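Local coordinates for protein tryptophan halogenase superfamily (Brevundimonas sp. BAL3, PDB 6FRL) that is a flavin-dependent halogenase that prefers bromination over chlorination, probably installing halogen on an aromatic substrate with the help of reduced flavin, at residues Ala275-Gly280 against Gly290-Ser295. Residues are numbered along the deposited sequence; the frame is centred on the assembly and turned at random.
Sequences AGWQWG and GLVFSS
Trp277 to Val292 and Trp279 to Gly290 are two hydrogen-bonded pairs of an antiparallel beta hairpin, strands 276-282 and 286-293, inside the seven-stranded mixed sheet, between strands 268-273 and 250-257. Trp277 and Val292 exchange two hydrogen bonds of 2.8 Å, N of each to O of the other. Trp279 N reaches Gly290 O at 2.9 Å, with a weak return bond from Gly290 N to Trp279 O; past the strand end, Ser294 N hydrogen-bonds Ala275 O. On the face carrying both tryptophans, Trp279 swings its CG between its backbone N and carbonyl carbon (chi1 83°), which lays the indole across the neighbouring strand. Gly290 CA sits 3.4 Å from the centroid of the six-membered ring of Trp279, almost on the ring normal, a CH-pi contact that a CB on Gly290 would obstruct. Val292 CG2 meets the same ring at its edge, 3.8 Å from Trp279 CZ3, and lies over a face of Trp277, 3.5 Å from CZ2. An alanine in place of Trp279 is likely to uncover the Gly290 backbone and take the ring edge away from Val292 CG2. Trp277 NE1 hydrogen-bonds Glu348 OE1, while on the other face Gln278 OE1 hydrogen-bonds Arg273 NH2 and its NE2 His310 O. Backbone bonds thus set the register, the Trp279 face lies on Gly290, and Val292 meets the Trp277 face and the Trp279 edge in apolar contacts.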
loop_
_atom_site.group_PDB
_atom_site.type_symbol
_atom_site.label_atom_id
_atom_site.label_comp_id
_atom_site.label_asym_id
_atom_site.label_seq_id
_atom_site.Cartn_x
_atom_site.Cartn_y
_atom_site.Cartn_z
ATOM N N ALA B 275 23.273 4.130 -29.140
ATOM C CA ALA B 275 21.867 3.812 -29.474
ATOM C C ALA B 275 21.275 2.701 -28.629
ATOM O O ALA B 275 20.568 1.822 -29.141
ATOM C CB ALA B 275 21.708 3.505 -30.965
ATOM N N GLY B 276 21.525 2.813 -27.325
ATOM C CA GLY B 276 21.153 1.807 -26.325
ATOM C C GLY B 276 22.154 1.796 -25.193
ATOM O O GLY B 276 22.768 2.823 -24.898
ATOM N N TRP B 277 22.355 0.633 -24.579
ATOM C CA TRP B 277 23.171 0.556 -23.366
ATOM C C TRP B 277 23.808 -0.830 -23.116
ATOM O O TRP B 277 23.305 -1.858 -23.539
ATOM C CB TRP B 277 22.320 1.012 -22.150
ATOM C CG TRP B 277 21.071 0.224 -21.960
ATOM C CD1 TRP B 277 19.857 0.467 -22.526
ATOM C CD2 TRP B 277 20.913 -0.943 -21.154
ATOM N NE1 TRP B 277 18.933 -0.491 -22.124
ATOM C CE2 TRP B 277 19.562 -1.378 -21.294
ATOM C CE3 TRP B 277 21.776 -1.680 -20.341
ATOM C CZ2 TRP B 277 19.061 -2.494 -20.640
ATOM C CZ3 TRP B 277 21.273 -2.796 -19.688
ATOM C CH2 TRP B 277 19.922 -3.201 -19.855
ATOM N N GLN B 278 24.919 -0.820 -22.396
ATOM C CA GLN B 278 25.703 -1.996 -22.102
ATOM C C GLN B 278 25.565 -2.389 -20.623
ATOM O O GLN B 278 25.587 -1.536 -19.727
ATOM C CB GLN B 278 27.180 -1.720 -22.439
ATOM C CG GLN B 278 28.197 -2.808 -22.052
ATOM C CD GLN B 278 29.630 -2.401 -22.339
ATOM O OE1 GLN B 278 29.889 -1.355 -22.931
ATOM N NE2 GLN B 278 30.574 -3.238 -21.941
ATOM N N TRP B 279 25.463 -3.693 -20.379
ATOM C CA TRP B 279 25.431 -4.220 -19.029
ATOM C C TRP B 279 26.738 -4.968 -18.673
ATOM O O TRP B 279 27.486 -5.442 -19.554
ATOM C CB TRP B 279 24.174 -5.077 -18.854
ATOM C CG TRP B 279 24.214 -6.523 -19.319
ATOM C CD1 TRP B 279 24.865 -7.584 -18.710
ATOM C CD2 TRP B 279 23.476 -7.084 -20.414
ATOM N NE1 TRP B 279 24.597 -8.747 -19.386
ATOM C CE2 TRP B 279 23.752 -8.477 -20.435
ATOM C CE3 TRP B 279 22.619 -6.547 -21.385
ATOM C CZ2 TRP B 279 23.202 -9.340 -21.394
ATOM C CZ3 TRP B 279 22.066 -7.401 -22.343
ATOM C CH2 TRP B 279 22.361 -8.793 -22.335
ATOM N N GLY B 280 26.994 -5.051 -17.376
ATOM C CA GLY B 280 28.192 -5.673 -16.859
ATOM C C GLY B 280 27.925 -6.275 -15.499
ATOM O O GLY B 280 27.892 -5.562 -14.513
ATOM N N GLY B 290 26.626 -7.444 -22.058
ATOM C CA GLY B 290 25.711 -7.279 -23.185
ATOM C C GLY B 290 25.461 -5.842 -23.631
ATOM O O GLY B 290 25.824 -4.897 -22.954
ATOM N N LEU B 291 24.862 -5.706 -24.799
ATOM C CA LEU B 291 24.421 -4.444 -25.317
ATOM C C LEU B 291 22.968 -4.617 -25.726
ATOM O O LEU B 291 22.634 -5.523 -26.509
ATOM C CB LEU B 291 25.256 -4.013 -26.533
ATOM C CG LEU B 291 25.095 -2.531 -26.935
ATOM C CD1 LEU B 291 26.146 -1.676 -26.236
ATOM C CD2 LEU B 291 25.153 -2.318 -28.448
ATOM N N VAL B 292 22.114 -3.751 -25.175
ATOM C CA VAL B 292 20.717 -3.580 -25.620
ATOM C C VAL B 292 20.675 -2.364 -26.551
ATOM O O VAL B 292 21.251 -1.341 -26.210
ATOM C CB VAL B 292 19.794 -3.308 -24.403
ATOM C CG1 VAL B 292 18.369 -2.936 -24.856
ATOM C CG2 VAL B 292 19.809 -4.509 -23.460
ATOM N N PHE B 293 19.993 -2.446 -27.692
ATOM C CA PHE B 293 20.051 -1.340 -28.666
ATOM C C PHE B 293 18.900 -1.325 -29.679
ATOM O O PHE B 293 18.138 -2.293 -29.795
ATOM C CB PHE B 293 21.390 -1.393 -29.406
ATOM C CG PHE B 293 21.559 -2.625 -30.249
ATOM C CD1 PHE B 293 21.994 -3.819 -29.685
ATOM C CD2 PHE B 293 21.249 -2.596 -31.609
ATOM C CE1 PHE B 293 22.125 -4.954 -30.466
ATOM C CE2 PHE B 293 21.372 -3.726 -32.402
ATOM C CZ PHE B 293 21.821 -4.907 -31.831
ATOM N N SER B 294 18.800 -0.208 -30.414
ATOM C CA SER B 294 17.813 -0.038 -31.530
ATOM C C SER B 294 18.417 -0.418 -32.893
ATOM O O SER B 294 19.301 0.266 -33.374
ATOM C CB SER B 294 17.306 1.410 -31.592
ATOM O OG SER B 294 16.439 1.628 -32.702
ATOM N N SER B 295 17.932 -1.493 -33.519
ATOM C CA SER B 295 18.464 -1.930 -34.835
ATOM C C SER B 295 18.198 -0.878 -35.929
ATOM O O SER B 295 18.999 -0.724 -36.844
ATOM C CB SER B 295 17.966 -3.334 -35.244
ATOM O OG SER B 295 16.590 -3.359 -35.530
#